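Local coordinates for protein 4-hydroxybutyrate coenzyme A transferase (Shewanella oneidensis, PDB 2OAS) that binds coenzyme A and probably transfers it between carboxylates such as acetate and 4-hydroxybutyrate, as a member of the acetyl-CoA hydrolase/transferase family, at residues F96-P101 and Q332-R337; L103-E108 and D285-N290; H25-T30 and T262-G267. All blocks are in the same frame, centred on the assembly; numbering follows the deposited sequence.

Interaction 1. Residues F96-P101 and Q332-R337; sequences FLSEVP and QMDFIR. With COA (coenzyme A), chain C.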
loop_
_atom_site.group_PDB
_atom_site.type_symbol
_atom_site.label_atom_id
_atom_site.label_comp_id
_atom_site.label_asym_id
_atom_site.label_seq_id
_atom_site.Cartn_x
_atom_site.Cartn_y
_atom_site.Cartn_z
ATOM N N PHE A 96 4.554 3.784 -7.971
ATOM C CA PHE A 96 5.584 3.294 -7.044
ATOM C C PHE A 96 6.868 3.199 -7.840
ATOM O O PHE A 96 6.846 2.845 -9.014
ATOM C CB PHE A 96 5.237 1.912 -6.471
ATOM C CG PHE A 96 3.941 1.880 -5.739
ATOM C CD1 PHE A 96 3.724 2.725 -4.661
ATOM C CD2 PHE A 96 2.897 1.090 -6.193
ATOM C CE1 PHE A 96 2.477 2.795 -4.048
ATOM C CE2 PHE A 96 1.646 1.151 -5.586
ATOM C CZ PHE A 96 1.435 2.009 -4.513
ATOM N N LEU A 97 7.979 3.521 -7.202
ATOM C CA LEU A 97 9.249 3.473 -7.883
ATOM C C LEU A 97 9.538 2.071 -8.397
ATOM O O LEU A 97 9.971 1.909 -9.529
ATOM C CB LEU A 97 10.365 3.949 -6.954
ATOM C CG LEU A 97 11.215 5.008 -7.668
ATOM C CD1 LEU A 97 11.321 6.241 -6.788
ATOM C CD2 LEU A 97 12.584 4.453 -8.014
ATOM N N SER A 98 9.271 1.060 -7.573
ATOM C CA SER A 98 9.505 -0.326 -7.975
ATOM C C SER A 98 8.632 -0.748 -9.156
ATOM O O SER A 98 8.919 -1.747 -9.811
ATOM C CB SER A 98 9.263 -1.260 -6.799
ATOM O OG SER A 98 7.970 -1.050 -6.255
ATOM N N GLU A 99 7.570 0.003 -9.428
ATOM C CA GLU A 99 6.672 -0.332 -10.534
ATOM C C GLU A 99 7.142 0.270 -11.856
ATOM O O GLU A 99 6.669 -0.118 -12.920
ATOM C CB GLU A 99 5.249 0.177 -10.273
ATOM C CG GLU A 99 4.547 -0.351 -9.032
ATOM C CD GLU A 99 4.217 -1.828 -9.105
ATOM O OE1 GLU A 99 3.620 -2.266 -10.111
ATOM O OE2 GLU A 99 4.543 -2.553 -8.136
ATOM N N VAL A 100 8.075 1.211 -11.800
ATOM C CA VAL A 100 8.542 1.848 -13.018
ATOM C C VAL A 100 9.207 0.868 -13.981
ATOM O O VAL A 100 8.928 0.892 -15.170
ATOM C CB VAL A 100 9.500 2.994 -12.697
ATOM C CG1 VAL A 100 9.886 3.726 -13.967
ATOM C CG2 VAL A 100 8.836 3.950 -11.706
ATOM N N PRO A 101 10.098 -0.005 -13.489
ATOM C CA PRO A 101 10.775 -0.977 -14.360
ATOM C C PRO A 101 9.771 -1.865 -15.079
ATOM O O PRO A 101 9.950 -2.207 -16.253
ATOM C CB PRO A 101 11.630 -1.777 -13.389
ATOM C CG PRO A 101 11.985 -0.769 -12.365
ATOM C CD PRO A 101 10.640 -0.082 -12.126
ATOM N N GLN A 332 8.581 4.913 -0.094
ATOM C CA GLN A 332 8.513 4.901 1.359
ATOM C C GLN A 332 7.443 3.916 1.826
ATOM O O GLN A 332 7.564 3.314 2.889
ATOM C CB GLN A 332 8.169 6.293 1.898
ATOM C CG GLN A 332 6.743 6.710 1.607
ATOM C CD GLN A 332 6.281 7.896 2.433
ATOM O OE1 GLN A 332 5.103 8.259 2.408
ATOM N NE2 GLN A 332 7.203 8.509 3.162
HETATM N N MSE A 333 6.399 3.752 1.025
HETATM C CA MSE A 333 5.316 2.860 1.403
HETATM C C MSE A 333 5.769 1.407 1.404
HETATM O O MSE A 333 5.547 0.670 2.358
HETATM C CB MSE A 333 4.147 3.038 0.449
HETATM C CG MSE A 333 2.878 2.404 0.953
HETATM SE SE MSE A 333 1.584 2.235 -0.460
HETATM C CE MSE A 333 2.251 0.601 -1.223
ATOM N N ASP A 334 6.403 0.997 0.311
ATOM C CA ASP A 334 6.907 -0.364 0.183
ATOM C C ASP A 334 7.847 -0.691 1.342
ATOM O O ASP A 334 7.808 -1.795 1.882
ATOM C CB ASP A 334 7.632 -0.522 -1.147
ATOM C CG ASP A 334 6.681 -0.673 -2.322
ATOM O OD1 ASP A 334 7.155 -0.611 -3.470
ATOM O OD2 ASP A 334 5.467 -0.865 -2.108
ATOM N N PHE A 335 8.687 0.272 1.723
ATOM C CA PHE A 335 9.629 0.076 2.826
ATOM C C PHE A 335 8.945 0.024 4.184
ATOM O O PHE A 335 9.400 -0.668 5.100
ATOM C CB PHE A 335 10.685 1.184 2.836
ATOM C CG PHE A 335 11.851 0.902 1.949
ATOM C CD1 PHE A 335 12.733 -0.132 2.254
ATOM C CD2 PHE A 335 12.058 1.638 0.801
ATOM C CE1 PHE A 335 13.805 -0.430 1.415
ATOM C CE2 PHE A 335 13.123 1.346 -0.043
ATOM C CZ PHE A 335 13.999 0.308 0.268
ATOM N N ILE A 336 7.853 0.769 4.310
ATOM C CA ILE A 336 7.092 0.807 5.550
ATOM C C ILE A 336 6.303 -0.482 5.733
ATOM O O ILE A 336 6.133 -0.957 6.866
ATOM C CB ILE A 336 6.163 2.044 5.566
ATOM C CG1 ILE A 336 7.032 3.297 5.728
ATOM C CG2 ILE A 336 5.142 1.955 6.685
ATOM C CD1 ILE A 336 6.248 4.592 5.777
ATOM N N ARG A 337 5.833 -1.054 4.627
ATOM C CA ARG A 337 5.088 -2.304 4.687
ATOM C C ARG A 337 6.060 -3.460 4.934
ATOM O O ARG A 337 5.840 -4.282 5.822
ATOM C CB ARG A 337 4.318 -2.563 3.383
ATOM C CG ARG A 337 3.390 -3.806 3.442
ATOM C CD ARG A 337 2.361 -3.678 4.561
ATOM N NE ARG A 337 1.345 -4.731 4.601
ATOM C CZ ARG A 337 0.479 -5.004 3.621
ATOM N NH1 ARG A 337 0.503 -4.305 2.494
ATOM N NH2 ARG A 337 -0.432 -5.962 3.784
HETATM N N1A COA C . 2.252 22.638 4.418
HETATM C C2A COA C . 2.749 23.836 3.745
HETATM N N3A COA C . 4.191 23.798 3.427
HETATM C C4A COA C . 5.049 22.655 3.785
HETATM C C5A COA C . 4.545 21.472 4.437
HETATM C C6A COA C . 3.103 21.489 4.776
HETATM N N6A COA C . 2.510 20.382 5.431
HETATM N N7A COA C . 5.569 20.562 4.646
HETATM C C8A COA C . 6.704 21.182 4.095
HETATM N N9A COA C . 6.413 22.457 3.557
HETATM C C1B COA C . 7.314 23.398 2.922
HETATM C C2B COA C . 8.595 23.868 3.677
HETATM O O2B COA C . 8.524 25.186 4.091
HETATM C C3B COA C . 9.779 23.590 2.750
HETATM O O3B COA C . 10.548 24.812 2.519
HETATM P P3B COA C . 11.841 24.876 1.607
HETATM O O7A COA C . 12.915 23.938 1.989
HETATM O O8A COA C . 11.455 24.582 0.193
HETATM O O9A COA C . 12.346 26.241 1.634
HETATM C C4B COA C . 9.231 22.985 1.514
HETATM O O4B COA C . 7.802 22.883 1.628
HETATM C C5B COA C . 10.099 21.657 1.449
HETATM O O5B COA C . 9.838 20.801 2.574
HETATM P P1A COA C . 10.905 19.767 3.316
HETATM O O1A COA C . 12.098 20.403 3.802
HETATM O O2A COA C . 10.265 19.046 4.481
HETATM O O3A COA C . 11.214 18.745 2.154
HETATM P P2A COA C . 12.159 17.519 2.309
HETATM O O4A COA C . 13.258 17.634 1.354
HETATM O O5A COA C . 12.719 17.440 3.645
HETATM O O6A COA C . 11.480 16.221 2.201
HETATM C CBP COA C . 9.592 14.662 1.568
HETATM C CCP COA C . 10.287 15.618 2.700
HETATM C CDP COA C . 9.204 15.875 0.652
HETATM C CEP COA C . 8.273 13.972 2.127
HETATM C CAP COA C . 10.676 13.637 0.784
HETATM O OAP COA C . 11.062 12.771 1.896
HETATM C C9P COA C . 10.041 12.758 -0.299
HETATM O O9P COA C . 10.252 13.050 -1.467
HETATM N N8P COA C . 9.265 11.648 0.121
HETATM C C7P COA C . 8.547 10.614 -0.610
HETATM C C6P COA C . 8.940 9.118 -0.322
HETATM C C5P COA C . 10.088 8.600 -1.088
HETATM O O5P COA C . 10.057 7.460 -1.565
HETATM N N4P COA C . 11.190 9.516 -1.228
HETATM C C3P COA C . 12.470 9.397 -1.912
HETATM C C2P COA C . 13.319 8.107 -1.603
HETATM S S1P COA C . 13.817 7.206 -3.098
HETATM O O HOH W 1 8.559 1.392 -4.235
#
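Phe96 and Ser98, at the start of the turn leading into helix 100-105, meet Met333 and Asp334 in the first turn of helix 332-341. All four residues are buried. The tighter apolar half is a Met-aromatic contact: the end of selenomethionine Met333 reaches the far corner of the Phe96 ring, with CE 3.6 Å from Phe96 CE1. The SE atom lies 4.8 Å from the ring centroid and 60° off the ring normal, an oblique approach. Met333 leaves the helix with CG opposite its own nitrogen (chi1 -166°) and bends only at chi3, which turns the methyl toward Phe96 CE1 and CZ. Arg337 of this chain makes a cation-pi contact with Phe96 of the second subunit.

The polar half is looser, with a water set between the segments. Ser98 OG donates to Asp334 OD1 at 2.9 Å, arriving nearly along the C-O axis. Water 1 gives OD1 a second hydrogen bond of 2.6 Å, and takes only a weak one, 3.4 Å long, from Ser98 N. Asp334 OD2 forms a salt bridge with Arg337 of the second subunit, whose NE pairs with Glu99. One residue earlier, Gln332 begins the helix beside coenzyme A: its backbone N is 3.3 Å from the ligand's O5P, and its CB packs against C6P.

Were Asp334 replaced by an alanine, Ser98 OG and water 1 would probably lose their shared acceptor, and the arginine of the second subunit one of its carboxylates. With its two oxygens so divided, the buried carboxylate joins both segments to the dimer interface, and the nearby arginine is likely to stabilise its negative charge.

Interaction 2. Residues L103-E108 and D285-N290; sequences LFRSGE and DIEQVN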
loop_
_atom_site.group_PDB
_atom_site.type_symbol
_atom_site.label_atom_id
_atom_site.label_comp_id
_atom_site.label_asym_id
_atom_site.label_seq_id
_atom_site.Cartn_x
_atom_site.Cartn_y
_atom_site.Cartn_z
ATOM N N LEU A 103 6.625 -1.061 -15.848
ATOM C CA LEU A 103 5.890 -0.261 -16.828
ATOM C C LEU A 103 6.670 -0.256 -18.138
ATOM O O LEU A 103 6.095 -0.242 -19.230
ATOM C CB LEU A 103 5.729 1.179 -16.328
ATOM C CG LEU A 103 4.725 2.073 -17.066
ATOM C CD1 LEU A 103 3.320 1.635 -16.696
ATOM C CD2 LEU A 103 4.911 3.523 -16.676
ATOM N N PHE A 104 7.992 -0.256 -18.027
ATOM C CA PHE A 104 8.824 -0.260 -19.216
ATOM C C PHE A 104 8.882 -1.652 -19.806
ATOM O O PHE A 104 8.565 -1.845 -20.981
ATOM C CB PHE A 104 10.242 0.214 -18.904
ATOM C CG PHE A 104 10.328 1.637 -18.458
ATOM C CD1 PHE A 104 9.310 2.541 -18.753
ATOM C CD2 PHE A 104 11.439 2.082 -17.752
ATOM C CE1 PHE A 104 9.389 3.872 -18.347
ATOM C CE2 PHE A 104 11.539 3.413 -17.342
ATOM C CZ PHE A 104 10.508 4.314 -17.639
ATOM N N ARG A 105 9.268 -2.628 -18.991
ATOM C CA ARG A 105 9.383 -4.005 -19.472
ATOM C C ARG A 105 8.095 -4.600 -20.032
ATOM O O ARG A 105 8.133 -5.313 -21.033
ATOM C CB ARG A 105 9.955 -4.900 -18.367
ATOM C CG ARG A 105 11.476 -4.790 -18.268
ATOM C CD ARG A 105 12.010 -4.975 -16.856
ATOM N NE ARG A 105 13.462 -4.831 -16.855
ATOM C CZ ARG A 105 14.215 -4.695 -15.769
ATOM N NH1 ARG A 105 13.672 -4.682 -14.558
ATOM N NH2 ARG A 105 15.526 -4.571 -15.910
ATOM N N SER A 106 6.964 -4.301 -19.398
ATOM C CA SER A 106 5.668 -4.810 -19.843
ATOM C C SER A 106 5.275 -4.158 -21.161
ATOM O O SER A 106 4.270 -4.514 -21.773
ATOM C CB SER A 106 4.589 -4.495 -18.813
ATOM O OG SER A 106 4.332 -3.101 -18.790
ATOM N N GLY A 107 6.067 -3.181 -21.575
ATOM C CA GLY A 107 5.793 -2.482 -22.813
ATOM C C GLY A 107 4.637 -1.506 -22.712
ATOM O O GLY A 107 4.207 -0.943 -23.723
ATOM N N GLU A 108 4.123 -1.294 -21.506
ATOM C CA GLU A 108 3.007 -0.368 -21.323
ATOM C C GLU A 108 3.424 1.052 -21.683
ATOM O O GLU A 108 2.635 1.814 -22.241
ATOM C CB GLU A 108 2.495 -0.430 -19.879
ATOM C CG GLU A 108 1.803 -1.749 -19.524
ATOM C CD GLU A 108 1.469 -1.874 -18.037
ATOM O OE1 GLU A 108 2.412 -1.906 -17.204
ATOM O OE2 GLU A 108 0.261 -1.939 -17.705
ATOM N N ASP A 285 18.778 -2.931 -8.835
ATOM C CA ASP A 285 17.615 -2.414 -9.557
ATOM C C ASP A 285 16.449 -2.174 -8.605
ATOM O O ASP A 285 16.074 -3.070 -7.854
ATOM C CB ASP A 285 17.215 -3.426 -10.639
ATOM C CG ASP A 285 15.866 -3.121 -11.281
ATOM O OD1 ASP A 285 15.365 -1.982 -11.150
ATOM O OD2 ASP A 285 15.312 -4.029 -11.934
ATOM N N ILE A 286 15.870 -0.974 -8.638
ATOM C CA ILE A 286 14.755 -0.639 -7.755
ATOM C C ILE A 286 13.620 -1.657 -7.775
ATOM O O ILE A 286 12.877 -1.780 -6.805
ATOM C CB ILE A 286 14.141 0.719 -8.108
ATOM C CG1 ILE A 286 13.874 0.765 -9.607
ATOM C CG2 ILE A 286 15.048 1.841 -7.665
ATOM C CD1 ILE A 286 13.091 1.953 -10.024
ATOM N N GLU A 287 13.459 -2.373 -8.879
ATOM C CA GLU A 287 12.393 -3.366 -8.945
ATOM C C GLU A 287 12.608 -4.435 -7.885
ATOM O O GLU A 287 11.665 -5.113 -7.487
ATOM C CB GLU A 287 12.334 -4.007 -10.327
ATOM C CG GLU A 287 11.206 -5.010 -10.467
ATOM C CD GLU A 287 11.004 -5.463 -11.901
ATOM O OE1 GLU A 287 10.226 -6.411 -12.118
ATOM O OE2 GLU A 287 11.619 -4.868 -12.810
ATOM N N GLN A 288 13.854 -4.573 -7.431
ATOM C CA GLN A 288 14.219 -5.547 -6.401
ATOM C C GLN A 288 14.450 -4.894 -5.037
ATOM O O GLN A 288 13.845 -5.303 -4.049
ATOM C CB GLN A 288 15.488 -6.306 -6.793
ATOM C CG GLN A 288 15.266 -7.596 -7.534
ATOM C CD GLN A 288 14.560 -7.396 -8.853
ATOM O OE1 GLN A 288 13.343 -7.577 -8.951
ATOM N NE2 GLN A 288 15.321 -7.004 -9.881
ATOM N N VAL A 289 15.326 -3.894 -4.988
ATOM C CA VAL A 289 15.627 -3.218 -3.737
ATOM C C VAL A 289 14.379 -2.652 -3.066
ATOM O O VAL A 289 14.286 -2.653 -1.832
ATOM C CB VAL A 289 16.664 -2.072 -3.924
ATOM C CG1 VAL A 289 16.154 -1.055 -4.913
ATOM C CG2 VAL A 289 16.943 -1.389 -2.588
ATOM N N ASN A 290 13.418 -2.190 -3.872
ATOM C CA ASN A 290 12.173 -1.627 -3.356
ATOM C C ASN A 290 11.001 -2.602 -3.436
ATOM O O ASN A 290 9.831 -2.195 -3.468
ATOM C CB ASN A 290 11.824 -0.336 -4.096
ATOM C CG ASN A 290 12.611 0.844 -3.596
ATOM O OD1 ASN A 290 13.831 0.773 -3.447
ATOM N ND2 ASN A 290 11.919 1.947 -3.331
#
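Arg105 reaches from helix 100-105 to Asp285 and Glu287, forming a salt-bridge network at the N-terminal end of the short helix 286-289. A single nitrogen, NH1, serves both acids. The bond from Arg105 NH1 to Asp285 OD2 is 3.2 Å long but nearly straight, with an angle of 170° at the hydrogen; the oxygen lies at the guanidinium edge and is met on its syn side. Glu287 OE2 is nearer, 2.7 Å from Arg105 NH1, yet the angle there falls to 129°, so this bond is weak despite its shortness.

The arginine chain bends at chi2 before running out straight to the acids, while Glu287 comes to meet it almost fully extended (chi1 -178°). Behind NH1, the guanidinium is held by a hydrogen bond from NH2 to Gln141, and Leu137 and Ala138 of helix 136-142 touch its chain. The link thus joins a helix in the family's N-terminal region to one in its C-terminal region.

Asp285 is fixed in turn by its place as N-cap. While OD2 faces the arginine, OD1 accepts Glu287 N at 3.0 Å from above the carboxylate plane. The backbone atom Asp285 O receives two more amides, Gln288 N at 2.7 Å and Val289 N at 3.1 Å.

Interaction 3. Residues H25-T30 and T262-G267; sequences HSMGAT and TGFALG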
loop_
_atom_site.group_PDB
_atom_site.type_symbol
_atom_site.label_atom_id
_atom_site.label_comp_id
_atom_site.label_asym_id
_atom_site.label_seq_id
_atom_site.Cartn_x
_atom_site.Cartn_y
_atom_site.Cartn_z
ATOM N N HIS A 25 18.681 9.357 -17.308
ATOM C CA HIS A 25 19.292 8.803 -16.100
ATOM C C HIS A 25 18.853 9.810 -15.035
ATOM O O HIS A 25 18.868 11.011 -15.292
ATOM C CB HIS A 25 20.805 8.839 -16.257
ATOM C CG HIS A 25 21.512 7.654 -15.675
ATOM N ND1 HIS A 25 22.803 7.322 -16.040
ATOM C CD2 HIS A 25 21.125 6.735 -14.768
ATOM C CE1 HIS A 25 23.177 6.245 -15.378
ATOM N NE2 HIS A 25 22.182 5.864 -14.600
ATOM N N SER A 26 18.476 9.344 -13.858
ATOM C CA SER A 26 18.022 10.248 -12.813
ATOM C C SER A 26 18.956 10.425 -11.619
ATOM O O SER A 26 20.001 9.796 -11.536
ATOM C CB SER A 26 16.647 9.799 -12.338
ATOM O OG SER A 26 15.734 9.880 -13.422
HETATM N N MSE A 27 18.585 11.314 -10.711
HETATM C CA MSE A 27 19.399 11.553 -9.533
HETATM C C MSE A 27 20.778 12.112 -9.830
HETATM O O MSE A 27 20.934 12.983 -10.682
HETATM C CB MSE A 27 19.523 10.256 -8.739
HETATM C CG MSE A 27 18.219 9.880 -8.058
HETATM SE SE MSE A 27 17.924 10.856 -6.379
HETATM C CE MSE A 27 17.802 12.686 -7.018
ATOM N N GLY A 28 21.774 11.608 -9.114
ATOM C CA GLY A 28 23.133 12.077 -9.307
ATOM C C GLY A 28 23.710 11.742 -10.666
ATOM O O GLY A 28 24.753 12.273 -11.042
ATOM N N ALA A 29 23.037 10.880 -11.415
ATOM C CA ALA A 29 23.529 10.479 -12.737
ATOM C C ALA A 29 22.946 11.274 -13.894
ATOM O O ALA A 29 23.335 11.056 -15.041
ATOM C CB ALA A 29 23.268 8.983 -12.960
ATOM N N THR A 30 22.026 12.191 -13.596
ATOM C CA THR A 30 21.407 13.024 -14.622
ATOM C C THR A 30 22.487 13.483 -15.600
ATOM O O THR A 30 23.448 14.122 -15.223
ATOM C CB THR A 30 20.694 14.243 -13.983
ATOM O OG1 THR A 30 19.657 13.774 -13.123
ATOM C CG2 THR A 30 20.088 15.149 -15.043
ATOM N N THR A 262 21.493 -0.674 -2.352
ATOM C CA THR A 262 20.702 0.525 -2.647
ATOM C C THR A 262 20.398 0.603 -4.128
ATOM O O THR A 262 20.957 -0.149 -4.932
ATOM C CB THR A 262 21.417 1.863 -2.337
ATOM O OG1 THR A 262 22.756 1.823 -2.854
ATOM C CG2 THR A 262 21.421 2.140 -0.876
ATOM N N GLY A 263 19.520 1.541 -4.468
ATOM C CA GLY A 263 19.156 1.756 -5.850
ATOM C C GLY A 263 20.034 2.849 -6.426
ATOM O O GLY A 263 20.267 2.895 -7.633
ATOM N N PHE A 264 20.500 3.740 -5.555
ATOM C CA PHE A 264 21.378 4.844 -5.947
ATOM C C PHE A 264 22.061 5.539 -4.765
ATOM O O PHE A 264 21.797 5.229 -3.605
ATOM C CB PHE A 264 20.622 5.868 -6.797
ATOM C CG PHE A 264 19.256 6.186 -6.293
ATOM C CD1 PHE A 264 18.180 5.383 -6.630
ATOM C CD2 PHE A 264 19.058 7.276 -5.460
ATOM C CE1 PHE A 264 16.906 5.655 -6.142
ATOM C CE2 PHE A 264 17.785 7.569 -4.958
ATOM C CZ PHE A 264 16.702 6.755 -5.298
ATOM N N ALA A 265 22.964 6.456 -5.081
ATOM C CA ALA A 265 23.712 7.197 -4.068
ATOM C C ALA A 265 23.814 8.684 -4.426
ATOM O O ALA A 265 23.744 9.067 -5.597
ATOM C CB ALA A 265 25.112 6.605 -3.930
ATOM N N LEU A 266 24.018 9.512 -3.412
ATOM C CA LEU A 266 24.115 10.956 -3.615
ATOM C C LEU A 266 24.862 11.577 -2.436
ATOM O O LEU A 266 24.476 11.378 -1.285
ATOM C CB LEU A 266 22.711 11.555 -3.697
ATOM C CG LEU A 266 22.658 12.925 -4.350
ATOM C CD1 LEU A 266 22.781 12.708 -5.846
ATOM C CD2 LEU A 266 21.360 13.652 -4.028
ATOM N N GLY A 267 25.927 12.330 -2.718
ATOM C CA GLY A 267 26.696 12.941 -1.641
ATOM C C GLY A 267 28.007 13.528 -2.113
ATOM O O GLY A 267 28.145 13.867 -3.288
HETATM O O HOH W 2 22.010 8.729 -7.709
#
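Gly28 and Leu266 bring the two backbones closest, their CA atoms 5.9 Å apart, with no direct hydrogen bond across the gap. Residues 25-30 fold into two overlapping beta turns: type II' from Ser26 to Ala29, with Met27 at the positive-phi corner (phi 63°), then type I from Met27 to Thr30. Met27 O closes the second turn and accepts from both Thr30 N and Thr30 OG1. Opposite, 264-265 is a weakly bonded, extended strand. Water 2 connects the two segments, accepting from Gly28 N at 3.2 Å and donating to Ala265 O at 2.8 Å.

The double turn joins strand 21-24 of the large parallel sheet to helix 32-41, whereas strand 264-265 pairs in parallel with 234-235, next to Glu233, the residue that binds coenzyme A covalently. Phe264 belongs to the coenzyme A pocket, its side chain about 4 Å from that of Glu233.

CG of selenomethionine Met27 lies over one face of the Phe264 ring. It sits 4.1 Å from the ring centroid in a CH-pi contact, displaced toward the rim, and the chain then folds at chi2 (-81°) and chi3, carrying Met27 SE to 3.6 Å from Phe264 CE2. SE stands obliquely, 47° off the ring normal. Beside this pair, the absence of a side chain at Gly28 allows Leu266 CD1 to settle 3.5 Å from Gly28 CA.

From the N terminus, the chain first passes the turn 25-30, whose partner in interaction 3 is 262-267. In between come 96-101 and 103-108, the openings of interactions 1 and 2, which share helix 100-105. Interaction 2 closes at 285-290 and interaction 1 only at 332-337, so interaction 2 nests within the longer loop, while interaction 3 crosses both. Each therefore ties the N-terminal half, with its eight-stranded parallel sheet, to the later half of the chain. Interactions 1 and 2 touch, Pro101 packing on Glu287 and Leu97 on Ile286; Val289 links interaction 2 to Thr262 and Gly263 of interaction 3. Interactions 1 and 3 do not touch, their centres lying about 17 Å apart.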